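Local atomic coordinates of OBCA, Oxalate Biosynthetic Component A (Burkholderia glumae, PDB entry 4NNC), a protein that joins an N-terminal domain of its own family to a metal-binding TIM-barrel-type domain of the beta-keto acid cleavage enzyme family. Residues H226-S231 with Q249-V254; T278-D283 with K290-H295. One frame throughout, in Å; residues are numbered along the deposited sequence.

Contact 1. Residues H226-S231 with Q249-V254; sequences HTRDLS and QRNQIV. With CO (cobalt (II) ion), chain B; OXL (oxalate ion), chain C; 2KQ ((3S)-3-[2-[3-[[(2R)-4-[[[(2R,3S,4R,5R)-5-(6-aminopurin-9-yl)-4-oxidanyl-3-phosphonooxy-oxolan-2-yl]methoxy-oxidanyl-phosphoryl]oxy-oxidanyl-phosphoryl]oxy-3,3-dimethyl-2-oxidanyl-butanoyl]amino]propanoylamino]ethylsulfanyl]-3-oxidanyl-butanoic acid), chain D.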
loop_
_atom_site.group_PDB
_atom_site.type_symbol
_atom_site.label_atom_id
_atom_site.label_comp_id
_atom_site.label_asym_id
_atom_site.label_seq_id
_atom_site.Cartn_x
_atom_site.Cartn_y
_atom_site.Cartn_z
ATOM N N HIS A 226 9.300 -0.216 5.166
ATOM C CA HIS A 226 10.094 0.383 4.098
ATOM C C HIS A 226 10.452 1.796 4.528
ATOM O O HIS A 226 9.756 2.393 5.363
ATOM C CB HIS A 226 9.272 0.528 2.823
ATOM C CG HIS A 226 9.006 -0.756 2.107
ATOM N ND1 HIS A 226 9.338 -0.940 0.783
ATOM C CD2 HIS A 226 8.419 -1.906 2.515
ATOM C CE1 HIS A 226 8.977 -2.159 0.409
ATOM N NE2 HIS A 226 8.417 -2.761 1.440
ATOM N N THR A 227 11.503 2.354 3.930
ATOM C CA THR A 227 11.750 3.792 4.027
ATOM C C THR A 227 11.643 4.458 2.647
ATOM O O THR A 227 11.692 3.771 1.623
ATOM C CB THR A 227 13.118 4.105 4.657
ATOM O OG1 THR A 227 14.138 3.282 4.055
ATOM C CG2 THR A 227 13.064 3.850 6.149
ATOM N N ARG A 228 11.495 5.787 2.633
ATOM C CA ARG A 228 11.389 6.558 1.395
ATOM C C ARG A 228 12.450 7.665 1.351
ATOM O O ARG A 228 12.771 8.284 2.375
ATOM C CB ARG A 228 9.992 7.178 1.258
ATOM C CG ARG A 228 8.856 6.173 1.294
ATOM C CD ARG A 228 8.896 5.257 0.072
ATOM N NE ARG A 228 7.714 4.401 0.042
ATOM C CZ ARG A 228 6.552 4.744 -0.509
ATOM N NH1 ARG A 228 6.417 5.931 -1.107
ATOM N NH2 ARG A 228 5.528 3.892 -0.466
ATOM N N ASP A 229 12.991 7.899 0.161
ATOM C CA ASP A 229 13.911 9.007 -0.080
ATOM C C ASP A 229 13.089 10.273 -0.342
ATOM O O ASP A 229 12.366 10.355 -1.333
ATOM C CB ASP A 229 14.789 8.655 -1.288
ATOM C CG ASP A 229 15.681 9.804 -1.756
ATOM O OD1 ASP A 229 15.891 10.798 -1.020
ATOM O OD2 ASP A 229 16.194 9.694 -2.890
ATOM N N LEU A 230 13.188 11.255 0.549
ATOM C CA LEU A 230 12.412 12.482 0.399
ATOM C C LEU A 230 13.273 13.682 -0.013
ATOM O O LEU A 230 12.855 14.824 0.141
ATOM C CB LEU A 230 11.670 12.809 1.703
ATOM C CG LEU A 230 10.714 11.760 2.288
ATOM C CD1 LEU A 230 10.035 12.304 3.525
ATOM C CD2 LEU A 230 9.676 11.332 1.264
ATOM N N SER A 231 14.466 13.440 -0.547
ATOM C CA SER A 231 15.411 14.542 -0.731
ATOM C C SER A 231 15.127 15.442 -1.948
ATOM O O SER A 231 15.642 16.554 -2.021
ATOM C CB SER A 231 16.860 14.031 -0.733
ATOM O OG SER A 231 17.074 13.139 -1.808
ATOM N N GLN A 249 9.110 10.544 -3.500
ATOM C CA GLN A 249 8.856 9.631 -2.379
ATOM C C GLN A 249 9.339 8.225 -2.740
ATOM O O GLN A 249 8.704 7.219 -2.390
ATOM C CB GLN A 249 7.368 9.599 -2.000
ATOM C CG GLN A 249 6.735 10.962 -1.694
ATOM C CD GLN A 249 5.298 10.836 -1.177
ATOM O OE1 GLN A 249 4.937 9.849 -0.521
ATOM N NE2 GLN A 249 4.472 11.831 -1.482
ATOM N N ARG A 250 10.468 8.177 -3.443
ATOM C CA ARG A 250 11.007 6.952 -4.020
ATOM C C ARG A 250 11.295 5.874 -2.970
ATOM O O ARG A 250 11.867 6.147 -1.908
ATOM C CB ARG A 250 12.290 7.275 -4.803
ATOM C CG ARG A 250 12.790 6.150 -5.730
ATOM C CD ARG A 250 14.058 6.589 -6.484
ATOM N NE ARG A 250 14.991 7.246 -5.572
ATOM C CZ ARG A 250 15.900 6.603 -4.840
ATOM N NH1 ARG A 250 16.017 5.274 -4.924
ATOM N NH2 ARG A 250 16.695 7.288 -4.023
ATOM N N ASN A 251 10.888 4.644 -3.258
ATOM C CA ASN A 251 11.285 3.561 -2.392
ATOM C C ASN A 251 12.797 3.519 -2.339
ATOM O O ASN A 251 13.456 3.572 -3.379
ATOM C CB ASN A 251 10.759 2.221 -2.890
ATOM C CG ASN A 251 11.010 1.102 -1.889
ATOM O OD1 ASN A 251 10.461 1.114 -0.776
ATOM N ND2 ASN A 251 11.842 0.135 -2.269
ATOM N N GLN A 252 13.339 3.429 -1.129
ATOM C CA GLN A 252 14.781 3.413 -0.929
ATOM C C GLN A 252 15.103 3.054 0.523
ATOM O O GLN A 252 14.473 3.557 1.441
ATOM C CB GLN A 252 15.351 4.800 -1.245
ATOM C CG GLN A 252 16.826 4.939 -0.954
ATOM C CD GLN A 252 17.653 4.111 -1.905
ATOM O OE1 GLN A 252 17.657 4.351 -3.116
ATOM N NE2 GLN A 252 18.347 3.112 -1.367
ATOM N N ILE A 253 16.081 2.184 0.728
ATOM C CA ILE A 253 16.612 1.929 2.062
ATOM C C ILE A 253 17.429 3.135 2.532
ATOM O O ILE A 253 18.468 3.465 1.938
ATOM C CB ILE A 253 17.513 0.682 2.059
ATOM C CG1 ILE A 253 16.735 -0.531 1.547
ATOM C CG2 ILE A 253 18.092 0.426 3.448
ATOM C CD1 ILE A 253 17.641 -1.654 1.065
ATOM N N VAL A 254 16.968 3.793 3.591
ATOM C CA VAL A 254 17.629 4.995 4.080
ATOM C C VAL A 254 18.185 4.698 5.463
ATOM O O VAL A 254 17.422 4.541 6.420
ATOM C CB VAL A 254 16.641 6.166 4.173
ATOM C CG1 VAL A 254 17.376 7.468 4.526
ATOM C CG2 VAL A 254 15.873 6.311 2.869
HETATM CO CO CO B . 7.591 -4.609 1.374
HETATM C C1 OXL C . 8.771 -4.724 -3.308
HETATM C C2 OXL C . 7.460 -4.801 -2.639
HETATM O O1 OXL C . 9.272 -5.742 -3.859
HETATM O O2 OXL C . 6.423 -5.063 -3.313
HETATM O O3 OXL C . 9.366 -3.616 -3.283
HETATM O O4 OXL C . 7.415 -4.568 -1.391
HETATM C C01 2KQ D . -0.576 0.902 -5.077
HETATM C C02 2KQ D . -1.647 0.228 -4.206
HETATM C C03 2KQ D . -1.105 0.060 -2.701
HETATM C C04 2KQ D . -2.908 1.101 -4.242
HETATM O O05 2KQ D . -3.899 0.475 -3.459
HETATM P P06 2KQ D . -5.444 0.737 -3.747
HETATM O O07 2KQ D . -6.226 0.448 -2.478
HETATM O O08 2KQ D . -5.681 2.184 -4.144
HETATM O O09 2KQ D . -5.910 -0.264 -4.893
HETATM P P10 2KQ D . -5.888 -0.024 -6.480
HETATM O O11 2KQ D . -6.092 -1.330 -7.197
HETATM O O12 2KQ D . -4.543 0.532 -6.883
HETATM O O13 2KQ D . -7.045 1.008 -6.900
HETATM C C14 2KQ D . -7.140 1.456 -8.262
HETATM C C15 2KQ D . -8.445 2.085 -8.507
HETATM O O16 2KQ D . -9.554 1.244 -7.988
HETATM C C17 2KQ D . -10.213 1.979 -6.947
HETATM N N18 2KQ D . -10.486 1.076 -5.883
HETATM C C19 2KQ D . -9.630 0.631 -4.945
HETATM N N20 2KQ D . -10.275 -0.229 -4.126
HETATM C C21 2KQ D . -11.564 -0.343 -4.545
HETATM C C22 2KQ D . -12.687 -1.070 -4.104
HETATM N N23 2KQ D . -12.602 -1.950 -2.946
HETATM N N24 2KQ D . -13.846 -0.942 -4.776
HETATM C C25 2KQ D . -13.928 -0.137 -5.863
HETATM N N26 2KQ D . -12.882 0.577 -6.305
HETATM C C27 2KQ D . -11.692 0.480 -5.656
HETATM C C28 2KQ D . -9.324 3.092 -6.572
HETATM O O29 2KQ D . -10.065 4.247 -6.177
HETATM C C30 2KQ D . -8.579 3.398 -7.804
HETATM O O31 2KQ D . -9.342 4.318 -8.614
HETATM P P32 2KQ D . -8.819 4.730 -10.112
HETATM O O33 2KQ D . -8.843 3.520 -11.058
HETATM O O34 2KQ D . -9.683 5.838 -10.680
HETATM O O35 2KQ D . -7.403 5.230 -9.995
HETATM C C36 2KQ D . -2.053 -1.132 -4.864
HETATM O O37 2KQ D . -2.530 -0.882 -6.118
HETATM C C38 2KQ D . -0.920 -2.164 -4.989
HETATM O O39 2KQ D . -0.002 -2.046 -5.794
HETATM N N40 2KQ D . -0.975 -3.350 -4.146
HETATM C C41 2KQ D . 0.068 -4.308 -4.311
HETATM C C42 2KQ D . 1.197 -4.059 -3.318
HETATM C C43 2KQ D . 2.356 -5.076 -3.417
HETATM O O44 2KQ D . 2.905 -5.326 -4.492
HETATM N N45 2KQ D . 2.767 -5.749 -2.216
HETATM C C46 2KQ D . 3.840 -6.691 -2.333
HETATM C C47 2KQ D . 4.933 -6.364 -1.339
HETATM S S48 2KQ D . 6.117 -7.694 -1.196
HETATM C C49 2KQ D . 7.214 -7.357 0.166
HETATM C C50 2KQ D . 6.860 -8.302 1.189
HETATM O O51 2KQ D . 6.997 -6.062 0.690
HETATM C C52 2KQ D . 8.696 -7.660 -0.219
HETATM C C53 2KQ D . 9.771 -6.731 0.259
HETATM O O54 2KQ D . 9.494 -5.692 0.928
HETATM O O55 2KQ D . 10.967 -7.014 -0.018
HETATM O O HOH W 1 12.763 0.957 1.779
HETATM O O HOH W 2 10.192 12.810 -2.313
#

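Contact 2. Residues T278-D283 with K290-H295; sequences TSVRGD and KLRRAH. With OXL (oxalate ion), chain C; 2KQ ((3S)-3-[2-[3-[[(2R)-4-[[[(2R,3S,4R,5R)-5-(6-aminopurin-9-yl)-4-oxidanyl-3-phosphonooxy-oxolan-2-yl]methoxy-oxidanyl-phosphoryl]oxy-oxidanyl-phosphoryl]oxy-3,3-dimethyl-2-oxidanyl-butanoyl]amino]propanoylamino]ethylsulfanyl]-3-oxidanyl-butanoic acid), chain D.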
loop_
_atom_site.group_PDB
_atom_site.type_symbol
_atom_site.label_atom_id
_atom_site.label_comp_id
_atom_site.label_asym_id
_atom_site.label_seq_id
_atom_site.Cartn_x
_atom_site.Cartn_y
_atom_site.Cartn_z
ATOM N N THR A 278 14.273 -5.382 2.283
ATOM C CA THR A 278 15.570 -5.326 1.609
ATOM C C THR A 278 15.392 -5.112 0.100
ATOM O O THR A 278 16.355 -5.180 -0.674
ATOM C CB THR A 278 16.296 -6.642 1.762
ATOM O OG1 THR A 278 15.476 -7.672 1.192
ATOM C CG2 THR A 278 16.534 -6.951 3.234
ATOM N N SER A 279 14.156 -4.864 -0.315
ATOM C CA SER A 279 13.849 -4.673 -1.729
ATOM C C SER A 279 14.444 -3.380 -2.277
ATOM O O SER A 279 14.561 -2.390 -1.555
ATOM C CB SER A 279 12.335 -4.649 -1.923
ATOM O OG SER A 279 11.993 -3.677 -2.882
ATOM N N VAL A 280 14.830 -3.381 -3.549
ATOM C CA VAL A 280 15.260 -2.135 -4.186
ATOM C C VAL A 280 14.362 -1.774 -5.359
ATOM O O VAL A 280 14.806 -1.127 -6.313
ATOM C CB VAL A 280 16.722 -2.175 -4.651
ATOM C CG1 VAL A 280 17.656 -2.180 -3.444
ATOM C CG2 VAL A 280 16.957 -3.385 -5.577
ATOM N N ARG A 281 13.099 -2.202 -5.267
ATOM C CA ARG A 281 12.056 -1.831 -6.218
ATOM C C ARG A 281 12.130 -0.337 -6.514
ATOM O O ARG A 281 12.188 0.482 -5.589
ATOM C CB ARG A 281 10.670 -2.185 -5.667
ATOM C CG ARG A 281 9.536 -1.870 -6.637
ATOM C CD ARG A 281 8.165 -2.244 -6.088
ATOM N NE ARG A 281 7.166 -2.270 -7.159
ATOM C CZ ARG A 281 5.988 -2.885 -7.080
ATOM N NH1 ARG A 281 5.626 -3.523 -5.970
ATOM N NH2 ARG A 281 5.166 -2.859 -8.117
ATOM N N GLY A 282 12.157 0.004 -7.802
ATOM C CA GLY A 282 12.449 1.362 -8.220
ATOM C C GLY A 282 13.920 1.532 -8.575
ATOM O O GLY A 282 14.247 2.037 -9.656
ATOM N N ASP A 283 14.801 1.102 -7.668
ATOM C CA ASP A 283 16.250 1.266 -7.825
ATOM C C ASP A 283 16.926 -0.050 -8.265
ATOM O O ASP A 283 17.752 -0.623 -7.543
ATOM C CB ASP A 283 16.847 1.779 -6.505
ATOM C CG ASP A 283 18.343 2.002 -6.578
ATOM O OD1 ASP A 283 18.857 2.321 -7.679
ATOM O OD2 ASP A 283 19.006 1.849 -5.522
ATOM N N LYS A 290 25.630 -3.708 -1.108
ATOM C CA LYS A 290 25.714 -3.973 0.332
ATOM C C LYS A 290 24.617 -3.221 1.077
ATOM O O LYS A 290 24.272 -3.567 2.204
ATOM C CB LYS A 290 27.073 -3.516 0.909
ATOM C CG LYS A 290 28.291 -4.358 0.516
ATOM C CD LYS A 290 29.561 -3.941 1.300
ATOM C CE LYS A 290 29.945 -2.463 1.055
ATOM N NZ LYS A 290 31.236 -2.013 1.710
ATOM N N LEU A 291 24.094 -2.166 0.462
ATOM C CA LEU A 291 23.036 -1.386 1.090
ATOM C C LEU A 291 21.840 -2.278 1.456
ATOM O O LEU A 291 21.172 -2.043 2.469
ATOM C CB LEU A 291 22.593 -0.248 0.174
ATOM C CG LEU A 291 21.533 0.687 0.756
ATOM C CD1 LEU A 291 22.048 1.359 2.003
ATOM C CD2 LEU A 291 21.135 1.733 -0.276
ATOM N N ARG A 292 21.602 -3.322 0.659
ATOM C CA ARG A 292 20.451 -4.205 0.885
ATOM C C ARG A 292 20.599 -5.077 2.130
ATOM O O ARG A 292 19.694 -5.834 2.459
ATOM C CB ARG A 292 20.138 -5.061 -0.359
ATOM C CG ARG A 292 19.993 -4.256 -1.658
ATOM C CD ARG A 292 19.564 -5.135 -2.844
ATOM N NE ARG A 292 18.297 -5.816 -2.582
ATOM C CZ ARG A 292 17.758 -6.739 -3.369
ATOM N NH1 ARG A 292 18.377 -7.094 -4.488
ATOM N NH2 ARG A 292 16.606 -7.318 -3.029
ATOM N N ARG A 293 21.736 -4.971 2.817
ATOM C CA ARG A 293 21.877 -5.585 4.137
ATOM C C ARG A 293 22.465 -4.632 5.197
ATOM O O ARG A 293 22.649 -5.022 6.347
ATOM C CB ARG A 293 22.701 -6.887 4.069
ATOM C CG ARG A 293 24.095 -6.738 3.469
ATOM C CD ARG A 293 24.762 -8.096 3.304
ATOM N NE ARG A 293 25.982 -7.994 2.506
ATOM C CZ ARG A 293 26.021 -8.105 1.182
ATOM N NH1 ARG A 293 24.904 -8.333 0.488
ATOM N NH2 ARG A 293 27.176 -7.978 0.548
ATOM N N ALA A 294 22.736 -3.387 4.828
ATOM C CA ALA A 294 23.397 -2.480 5.767
ATOM C C ALA A 294 22.476 -2.032 6.910
ATOM O O ALA A 294 22.957 -1.631 7.974
ATOM C CB ALA A 294 24.008 -1.268 5.037
ATOM N N HIS A 295 21.161 -2.102 6.694
ATOM C CA HIS A 295 20.192 -1.748 7.739
ATOM C C HIS A 295 19.945 -2.924 8.677
ATOM O O HIS A 295 19.246 -2.801 9.697
ATOM C CB HIS A 295 18.860 -1.228 7.145
ATOM C CG HIS A 295 18.220 -2.148 6.136
ATOM N ND1 HIS A 295 18.941 -2.989 5.313
ATOM C CD2 HIS A 295 16.917 -2.314 5.796
ATOM C CE1 HIS A 295 18.108 -3.652 4.523
ATOM N NE2 HIS A 295 16.875 -3.255 4.793
HETATM C C1 OXL C . 8.771 -4.724 -3.308
HETATM C C2 OXL C . 7.460 -4.801 -2.639
HETATM O O1 OXL C . 9.272 -5.742 -3.859
HETATM O O2 OXL C . 6.423 -5.063 -3.313
HETATM O O3 OXL C . 9.366 -3.616 -3.283
HETATM O O4 OXL C . 7.415 -4.568 -1.391
HETATM C C01 2KQ D . -0.576 0.902 -5.077
HETATM C C02 2KQ D . -1.647 0.228 -4.206
HETATM C C03 2KQ D . -1.105 0.060 -2.701
HETATM C C04 2KQ D . -2.908 1.101 -4.242
HETATM O O05 2KQ D . -3.899 0.475 -3.459
HETATM P P06 2KQ D . -5.444 0.737 -3.747
HETATM O O07 2KQ D . -6.226 0.448 -2.478
HETATM O O08 2KQ D . -5.681 2.184 -4.144
HETATM O O09 2KQ D . -5.910 -0.264 -4.893
HETATM P P10 2KQ D . -5.888 -0.024 -6.480
HETATM O O11 2KQ D . -6.092 -1.330 -7.197
HETATM O O12 2KQ D . -4.543 0.532 -6.883
HETATM O O13 2KQ D . -7.045 1.008 -6.900
HETATM C C14 2KQ D . -7.140 1.456 -8.262
HETATM C C15 2KQ D . -8.445 2.085 -8.507
HETATM O O16 2KQ D . -9.554 1.244 -7.988
HETATM C C17 2KQ D . -10.213 1.979 -6.947
HETATM N N18 2KQ D . -10.486 1.076 -5.883
HETATM C C19 2KQ D . -9.630 0.631 -4.945
HETATM N N20 2KQ D . -10.275 -0.229 -4.126
HETATM C C21 2KQ D . -11.564 -0.343 -4.545
HETATM C C22 2KQ D . -12.687 -1.070 -4.104
HETATM N N23 2KQ D . -12.602 -1.950 -2.946
HETATM N N24 2KQ D . -13.846 -0.942 -4.776
HETATM C C25 2KQ D . -13.928 -0.137 -5.863
HETATM N N26 2KQ D . -12.882 0.577 -6.305
HETATM C C27 2KQ D . -11.692 0.480 -5.656
HETATM C C28 2KQ D . -9.324 3.092 -6.572
HETATM O O29 2KQ D . -10.065 4.247 -6.177
HETATM C C30 2KQ D . -8.579 3.398 -7.804
HETATM O O31 2KQ D . -9.342 4.318 -8.614
HETATM P P32 2KQ D . -8.819 4.730 -10.112
HETATM O O33 2KQ D . -8.843 3.520 -11.058
HETATM O O34 2KQ D . -9.683 5.838 -10.680
HETATM O O35 2KQ D . -7.403 5.230 -9.995
HETATM C C36 2KQ D . -2.053 -1.132 -4.864
HETATM O O37 2KQ D . -2.530 -0.882 -6.118
HETATM C C38 2KQ D . -0.920 -2.164 -4.989
HETATM O O39 2KQ D . -0.002 -2.046 -5.794
HETATM N N40 2KQ D . -0.975 -3.350 -4.146
HETATM C C41 2KQ D . 0.068 -4.308 -4.311
HETATM C C42 2KQ D . 1.197 -4.059 -3.318
HETATM C C43 2KQ D . 2.356 -5.076 -3.417
HETATM O O44 2KQ D . 2.905 -5.326 -4.492
HETATM N N45 2KQ D . 2.767 -5.749 -2.216
HETATM C C46 2KQ D . 3.840 -6.691 -2.333
HETATM C C47 2KQ D . 4.933 -6.364 -1.339
HETATM S S48 2KQ D . 6.117 -7.694 -1.196
HETATM C C49 2KQ D . 7.214 -7.357 0.166
HETATM C C50 2KQ D . 6.860 -8.302 1.189
HETATM O O51 2KQ D . 6.997 -6.062 0.690
HETATM C C52 2KQ D . 8.696 -7.660 -0.219
HETATM C C53 2KQ D . 9.771 -6.731 0.259
HETATM O O54 2KQ D . 9.494 -5.692 0.928
HETATM O O55 2KQ D . 10.967 -7.014 -0.018
HETATM O O HOH W 3 14.560 -8.272 -1.084
#

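Contact 1. Residues H226-S231 with Q249-V254
At the cobalt site of the TIM-barrel-type domain, the metal ligand His226 is held from behind by Asn251, where the end of strand 222-229 meets the short antiparallel strand 250-251. NE2 of the His226 ring binds cobalt at 2.0 Å, in a site completed by His224, Glu475 and two oxygens of 2KQ, O51 and O54. Across the ring, His226 ND1 donates to Asn251 OD1 at 2.8 Å, nearly straight (173°) and in the ring plane; the amide itself is turned 52° from the ring. Together with the metal bond at NE2, this second-shell bond fixes the ring's rotation, and it would probably make the ring a better electron donor to the metal. Next along, Thr227 OG1 gives its proton to a lone pair of Gln252 O, 2.6 Å away, and accepts from Val254 N. Arg228 bends at chi2 so that NH1 reaches Gln249 O at 2.9 Å, while NE and NH2 bind the carbonyls of Gly14 and Pro17. At the outer end Arg250 NH2 meets Asp229 OD2 at 2.7 Å in a salt bridge, from the anti side and somewhat out of the carboxylate plane. Asp229 OD1 accepts from Ser231 N, an Asx turn, and on its syn lone pair from Ser231 OG.

Contact 2. Residues T278-D283 with K290-H295
The Arg292 guanidinium has Val280 CG2 over one face, 3.9 Å above the plane and displaced toward the rim, while Thr278 O and a water lie at its edge. Arg292 NE makes the main bond, 2.8 Å to Thr278 O, with the donor nearly in line with the carbonyl; NH2 adds a weak one to the same oxygen. A bend at chi3 (58°) turns the group back onto the loop, and Val280 CG1 packs crosswise on the arginine stem, 3.6 Å from Arg292 CD. NH1 also bonds to the carbonyls of Ala287 and Asp325, and NH2 to Asn326 OD1. One turn on, His295 CE1 lies 3.9 Å from Thr278 CG2, and its NE2 is bonded to Ser277 O. The loop so held presents Ser279, whose OG donates to oxalate O3 at 2.7 Å and accepts from Arg281 N in an ST turn. Oxalate O2 lies at the edge of the Arg281 guanidinium, with a weak bond from NH1. Such a loop, following barrel strand 273-276, is characteristic of TIM-barrel active sites, whose ligands sit at the C-terminal ends of the strands.

In the fold
Contacts 1 and 2 follow one another along the chain, their centres about 11 Å apart, and approach one ligand site from neighbouring parallel strands, 222-229 and 273-276. Contact 1 supplies a cobalt ligand; contact 2 supplies the Ser279 hydroxyl and a weak Arg281 bond to the oxalate, and the side chain of Ser279 lies about 6 Å from the metal. The oxalate lies between them: its O4 is 3.4 Å from His226 CE1, an approach without a bond, and O3 faces Ser279. The two also pack directly: Ile253 CG2 is 3.7 Å from His295 CG, and Gln252 NE2 is 3.3 Å from Leu291 CD2. Asn251 ND2 makes a weak hydrogen bond to Arg281 O, so the residue backing the metal ligand also touches loop 278-283.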